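Local coordinates for cytoplasmic protein (Cryptococcus neoformans var. grubii serotype A, PDB 7LPO) that probably hydrolyses steryl beta-glucosides, acting as a sterylglucosidase of glycoside hydrolase family 5, at residues S35-G40 against C565-I570; W94-L99 against A663-P668. All coordinates share one frame; numbering follows the deposited sequence.

Interaction 1: residues S35-G40 against C565-I570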
loop_
_atom_site.group_PDB
_atom_site.type_symbol
_atom_site.label_atom_id
_atom_site.label_comp_id
_atom_site.label_asym_id
_atom_site.label_seq_id
_atom_site.Cartn_x
_atom_site.Cartn_y
_atom_site.Cartn_z
ATOM N N SER A 35 -20.029 -15.301 6.155
ATOM C CA SER A 35 -19.217 -14.388 5.362
ATOM C C SER A 35 -18.582 -13.348 6.275
ATOM O O SER A 35 -19.277 -12.672 7.036
ATOM C CB SER A 35 -20.061 -13.694 4.300
ATOM O OG SER A 35 -20.585 -14.617 3.373
ATOM N N LEU A 36 -17.263 -13.219 6.197
ATOM C CA LEU A 36 -16.517 -12.287 7.032
ATOM C C LEU A 36 -16.119 -11.054 6.233
ATOM O O LEU A 36 -15.795 -11.148 5.044
ATOM C CB LEU A 36 -15.261 -12.948 7.596
ATOM C CG LEU A 36 -15.468 -14.251 8.365
ATOM C CD1 LEU A 36 -14.135 -14.850 8.768
ATOM C CD2 LEU A 36 -16.353 -14.031 9.584
ATOM N N VAL A 37 -16.144 -9.899 6.897
ATOM C CA VAL A 37 -15.628 -8.655 6.338
ATOM C C VAL A 37 -14.479 -8.198 7.222
ATOM O O VAL A 37 -14.656 -8.018 8.435
ATOM C CB VAL A 37 -16.706 -7.565 6.237
ATOM C CG1 VAL A 37 -16.073 -6.235 5.776
ATOM C CG2 VAL A 37 -17.820 -7.989 5.287
ATOM N N LEU A 38 -13.303 -8.019 6.619
ATOM C CA LEU A 38 -12.099 -7.633 7.341
ATOM C C LEU A 38 -11.775 -6.182 7.024
ATOM O O LEU A 38 -11.564 -5.826 5.859
ATOM C CB LEU A 38 -10.917 -8.533 6.979
ATOM C CG LEU A 38 -11.086 -10.010 7.331
ATOM C CD1 LEU A 38 -9.892 -10.785 6.763
ATOM C CD2 LEU A 38 -11.210 -10.222 8.832
ATOM N N ARG A 39 -11.709 -5.358 8.065
ATOM C CA ARG A 39 -11.469 -3.935 7.918
ATOM C C ARG A 39 -10.503 -3.478 8.991
ATOM O O ARG A 39 -10.619 -3.862 10.159
ATOM C CB ARG A 39 -12.778 -3.145 8.000
ATOM C CG ARG A 39 -13.556 -3.228 6.703
ATOM C CD ARG A 39 -14.909 -2.521 6.770
ATOM N NE ARG A 39 -15.566 -2.662 5.479
ATOM C CZ ARG A 39 -16.675 -2.037 5.111
ATOM N NH1 ARG A 39 -17.283 -1.205 5.944
ATOM N NH2 ARG A 39 -17.165 -2.249 3.890
ATOM N N GLY A 40 -9.554 -2.646 8.583
ATOM C CA GLY A 40 -8.554 -2.178 9.505
ATOM C C GLY A 40 -7.647 -1.142 8.883
ATOM O O GLY A 40 -8.096 -0.340 8.058
ATOM N N CYS A 565 -19.235 -3.841 -0.684
ATOM C CA CYS A 565 -19.089 -4.539 0.598
ATOM C C CYS A 565 -17.683 -5.122 0.765
ATOM O O CYS A 565 -17.497 -6.304 1.064
ATOM C CB CYS A 565 -20.157 -5.630 0.739
ATOM S SG CYS A 565 -21.866 -5.008 0.856
ATOM N N LEU A 566 -16.683 -4.260 0.619
ATOM C CA LEU A 566 -15.307 -4.703 0.473
ATOM C C LEU A 566 -14.564 -4.805 1.802
ATOM O O LEU A 566 -14.882 -4.128 2.786
ATOM C CB LEU A 566 -14.541 -3.747 -0.444
ATOM C CG LEU A 566 -14.678 -3.949 -1.951
ATOM C CD1 LEU A 566 -14.201 -2.698 -2.684
ATOM C CD2 LEU A 566 -13.893 -5.171 -2.398
ATOM N N ASN A 567 -13.569 -5.686 1.812
ATOM C CA ASN A 567 -12.529 -5.679 2.822
ATOM C C ASN A 567 -11.518 -4.584 2.489
ATOM O O ASN A 567 -11.291 -4.258 1.316
ATOM C CB ASN A 567 -11.834 -7.041 2.876
ATOM C CG ASN A 567 -12.810 -8.201 2.961
ATOM O OD1 ASN A 567 -13.476 -8.407 3.978
ATOM N ND2 ASN A 567 -12.898 -8.968 1.889
ATOM N N TYR A 568 -10.909 -4.001 3.521
ATOM C CA TYR A 568 -9.891 -3.008 3.207
ATOM C C TYR A 568 -9.023 -2.676 4.407
ATOM O O TYR A 568 -9.370 -2.954 5.555
ATOM C CB TYR A 568 -10.515 -1.719 2.657
ATOM C CG TYR A 568 -11.524 -1.038 3.568
ATOM C CD1 TYR A 568 -11.111 -0.274 4.651
ATOM C CD2 TYR A 568 -12.882 -1.146 3.335
ATOM C CE1 TYR A 568 -12.020 0.356 5.472
ATOM C CE2 TYR A 568 -13.805 -0.502 4.154
ATOM C CZ TYR A 568 -13.365 0.240 5.217
ATOM O OH TYR A 568 -14.275 0.869 6.031
ATOM N N ALA A 569 -7.870 -2.081 4.099
ATOM C CA ALA A 569 -6.912 -1.589 5.080
ATOM C C ALA A 569 -6.633 -0.131 4.742
ATOM O O ALA A 569 -6.072 0.170 3.681
ATOM C CB ALA A 569 -5.621 -2.414 5.071
ATOM N N ILE A 570 -7.041 0.763 5.639
ATOM C CA ILE A 570 -6.798 2.185 5.462
ATOM C C ILE A 570 -5.310 2.493 5.600
ATOM O O ILE A 570 -4.635 2.008 6.517
ATOM C CB ILE A 570 -7.614 2.985 6.492
ATOM C CG1 ILE A 570 -9.113 2.710 6.332
ATOM C CG2 ILE A 570 -7.285 4.456 6.364
ATOM C CD1 ILE A 570 -9.960 3.291 7.463
HETATM O O HOH W 1 -15.149 -11.047 2.223
#
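Residues 36-40 and 565-570 run 24° apart, with R39 and G40 pairing in parallel with Y568 and A569 through three backbone hydrogen bonds: Y568 N to L38 O, G40 N to Y568 O, and I570 N to G40 O (2.9 Å). One residue earlier, the side-chain carboxamide of N567 takes over from the backbone: its OD1 accepts from L38 N at 2.7 Å in a nearly straight bond (169°), while a water joins its ND2 to L36 O. The R39 side chain reaches back along its partner. Extended from CG to NE, it brings NE (3.1 Å) and NH2 (3.2 Å) side-on to the single acceptor L566 O, which lies in the guanidinium plane. NE approaches almost in line with that carbonyl, and NH2 comes in on a lone pair. On the way, R39 CG passes over the Y568 ring face as a CH-pi contact, 3.8 Å from the centroid, with guanidinium and ring planes 33° apart. NH2 also forms a salt bridge to D561, the carboxylate that balances this buried charge. Strand 35-43 runs beside strand 567-570, consistent with neighbouring strands of the family's TIM-type barrel, and Y669 of strand 669-673 packs on V37 and R39.

Interaction 2: residues W94-L99 against A663-P668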
loop_
_atom_site.group_PDB
_atom_site.type_symbol
_atom_site.label_atom_id
_atom_site.label_comp_id
_atom_site.label_asym_id
_atom_site.label_seq_id
_atom_site.Cartn_x
_atom_site.Cartn_y
_atom_site.Cartn_z
ATOM N N TRP A 94 -12.316 1.107 17.556
ATOM C CA TRP A 94 -12.858 1.670 16.329
ATOM C C TRP A 94 -13.488 0.613 15.440
ATOM O O TRP A 94 -13.941 0.943 14.336
ATOM C CB TRP A 94 -11.765 2.400 15.546
ATOM C CG TRP A 94 -11.390 3.755 16.081
ATOM C CD1 TRP A 94 -12.154 4.573 16.870
ATOM C CD2 TRP A 94 -10.164 4.453 15.846
ATOM N NE1 TRP A 94 -11.469 5.742 17.140
ATOM C CE2 TRP A 94 -10.244 5.685 16.529
ATOM C CE3 TRP A 94 -9.006 4.162 15.117
ATOM C CZ2 TRP A 94 -9.209 6.612 16.513
ATOM C CZ3 TRP A 94 -7.966 5.092 15.112
ATOM C CH2 TRP A 94 -8.083 6.299 15.798
ATOM N N GLY A 95 -13.537 -0.638 15.896
ATOM C CA GLY A 95 -14.176 -1.708 15.162
ATOM C C GLY A 95 -13.269 -2.486 14.235
ATOM O O GLY A 95 -13.737 -3.422 13.580
ATOM N N TYR A 96 -11.988 -2.146 14.165
ATOM C CA TYR A 96 -11.089 -2.808 13.229
ATOM C C TYR A 96 -10.711 -4.200 13.717
ATOM O O TYR A 96 -10.548 -4.432 14.916
ATOM C CB TYR A 96 -9.842 -1.959 13.021
ATOM C CG TYR A 96 -10.151 -0.618 12.386
ATOM C CD1 TYR A 96 -11.177 -0.490 11.458
ATOM C CD2 TYR A 96 -9.417 0.512 12.707
ATOM C CE1 TYR A 96 -11.467 0.722 10.877
ATOM C CE2 TYR A 96 -9.703 1.731 12.124
ATOM C CZ TYR A 96 -10.730 1.830 11.217
ATOM O OH TYR A 96 -11.023 3.043 10.643
ATOM N N ASN A 97 -10.611 -5.138 12.772
ATOM C CA ASN A 97 -10.170 -6.498 13.061
ATOM C C ASN A 97 -9.032 -6.935 12.147
ATOM O O ASN A 97 -8.721 -8.133 12.087
ATOM C CB ASN A 97 -11.340 -7.479 12.937
ATOM C CG ASN A 97 -12.049 -7.376 11.590
ATOM O OD1 ASN A 97 -11.598 -6.663 10.692
ATOM N ND2 ASN A 97 -13.161 -8.091 11.446
ATOM N N LEU A 98 -8.402 -6.003 11.437
ATOM C CA LEU A 98 -7.415 -6.332 10.421
ATOM C C LEU A 98 -6.263 -5.344 10.486
ATOM O O LEU A 98 -6.461 -4.150 10.730
ATOM C CB LEU A 98 -8.038 -6.305 9.019
ATOM C CG LEU A 98 -7.112 -6.469 7.814
ATOM C CD1 LEU A 98 -6.726 -7.917 7.644
ATOM C CD2 LEU A 98 -7.799 -5.942 6.559
ATOM N N LEU A 99 -5.060 -5.857 10.269
ATOM C CA LEU A 99 -3.855 -5.046 10.190
ATOM C C LEU A 99 -3.048 -5.544 9.007
ATOM O O LEU A 99 -2.826 -6.749 8.886
ATOM C CB LEU A 99 -3.016 -5.140 11.468
ATOM C CG LEU A 99 -3.667 -4.687 12.769
ATOM C CD1 LEU A 99 -2.805 -5.128 13.937
ATOM C CD2 LEU A 99 -3.876 -3.193 12.786
ATOM N N ALA A 663 -15.332 10.545 12.494
ATOM C CA ALA A 663 -16.694 10.238 12.070
ATOM C C ALA A 663 -16.720 9.531 10.719
ATOM O O ALA A 663 -17.650 8.768 10.435
ATOM C CB ALA A 663 -17.526 11.513 12.010
ATOM N N ALA A 664 -15.713 9.755 9.876
ATOM C CA ALA A 664 -15.727 9.171 8.541
ATOM C C ALA A 664 -15.069 7.800 8.480
ATOM O O ALA A 664 -15.527 6.943 7.716
ATOM C CB ALA A 664 -15.043 10.111 7.544
ATOM N N PHE A 665 -14.013 7.551 9.261
ATOM C CA PHE A 665 -13.341 6.261 9.155
ATOM C C PHE A 665 -13.809 5.237 10.180
ATOM O O PHE A 665 -13.558 4.046 9.984
ATOM C CB PHE A 665 -11.808 6.417 9.218
ATOM C CG PHE A 665 -11.246 6.924 10.526
ATOM C CD1 PHE A 665 -11.212 6.124 11.655
ATOM C CD2 PHE A 665 -10.662 8.178 10.588
ATOM C CE1 PHE A 665 -10.647 6.584 12.835
ATOM C CE2 PHE A 665 -10.082 8.642 11.761
ATOM C CZ PHE A 665 -10.073 7.845 12.887
ATOM N N CYS A 666 -14.504 5.649 11.235
ATOM C CA CYS A 666 -15.076 4.725 12.213
ATOM C C CYS A 666 -16.562 4.585 11.900
ATOM O O CYS A 666 -17.334 5.528 12.111
ATOM C CB CYS A 666 -14.857 5.229 13.638
ATOM S SG CYS A 666 -15.464 4.090 14.900
ATOM N N ARG A 667 -16.956 3.416 11.396
ATOM C CA ARG A 667 -18.248 3.243 10.744
ATOM C C ARG A 667 -18.870 1.906 11.112
ATOM O O ARG A 667 -18.153 0.938 11.388
ATOM C CB ARG A 667 -18.127 3.294 9.213
ATOM C CG ARG A 667 -17.170 4.346 8.661
ATOM C CD ARG A 667 -16.678 3.956 7.264
ATOM N NE ARG A 667 -17.754 3.918 6.279
ATOM C CZ ARG A 667 -18.310 4.997 5.723
ATOM N NH1 ARG A 667 -17.898 6.221 6.048
ATOM N NH2 ARG A 667 -19.285 4.853 4.834
ATOM N N PRO A 668 -20.201 1.819 11.111
ATOM C CA PRO A 668 -20.852 0.513 11.293
ATOM C C PRO A 668 -20.635 -0.383 10.085
ATOM O O PRO A 668 -20.626 0.077 8.941
ATOM C CB PRO A 668 -22.332 0.874 11.448
ATOM C CG PRO A 668 -22.467 2.155 10.638
ATOM C CD PRO A 668 -21.181 2.902 10.885
HETATM O O HOH W 2 -15.184 0.829 11.748
#
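Aromatic contacts dominate where W94 meets F665. The edge of F665 points at the face of the indole's six-membered ring, centroids 4.8 Å apart and planes at 74°, a T-shaped stack in which F665 CE1 sits over the centre of the ring system. F665 CG stands between the backbone N and the carbonyl carbon (chi1 65°), which turns the ring to the indole. Sulfur contributes a second contact: C666 SG comes obliquely to W94, 3.9 Å from its CD1. The direct hydrogen bond across the segments is from Y96 OH to F665 O at 2.8 Å; the hydroxyl stands well above the carbonyl plane (59° out of it) rather than on a lone pair, and also lies 3.2 Å from F665 CD1. A water supplements it, donating to W94 O and accepting from R667 N. Within 663-668, R667 NH1 donates to A664 O at 3.0 Å, and salt bridges to D554 and D561 also hold its guanidinium. The contact joins the Schellman turn at G95, between helix 83-93 and strand 98-104, to the end of helix 662-665, with I570 of strand 567-570 touching both Y96 and F665 and helix 547-559 packing against A664.

The centres of interactions 1 and 2 lie about 10 Å apart, on the same side of the chain's centre. They meet where R39 O is 2.9 Å from N97 N, a probable hydrogen bond; apart from that, I570 CD1 of strand 567-570 packs 3.4 Å from Y96 OH. Along the chain the segments alternate, 35-40, 94-99, 565-570, then 663-668, so the two connections cross. D561 links them too, forming salt bridges with both R39 and R667. Strand 35-43 lies between strands 98-104 and 567-570, parallel to both; joining an early to a late strand is consistent with closure of a TIM-type barrel. Segment 663-668 leads into strand 669-673, whose antiparallel pairing with 35-43 joins the C-terminal beta region to the probable catalytic barrel.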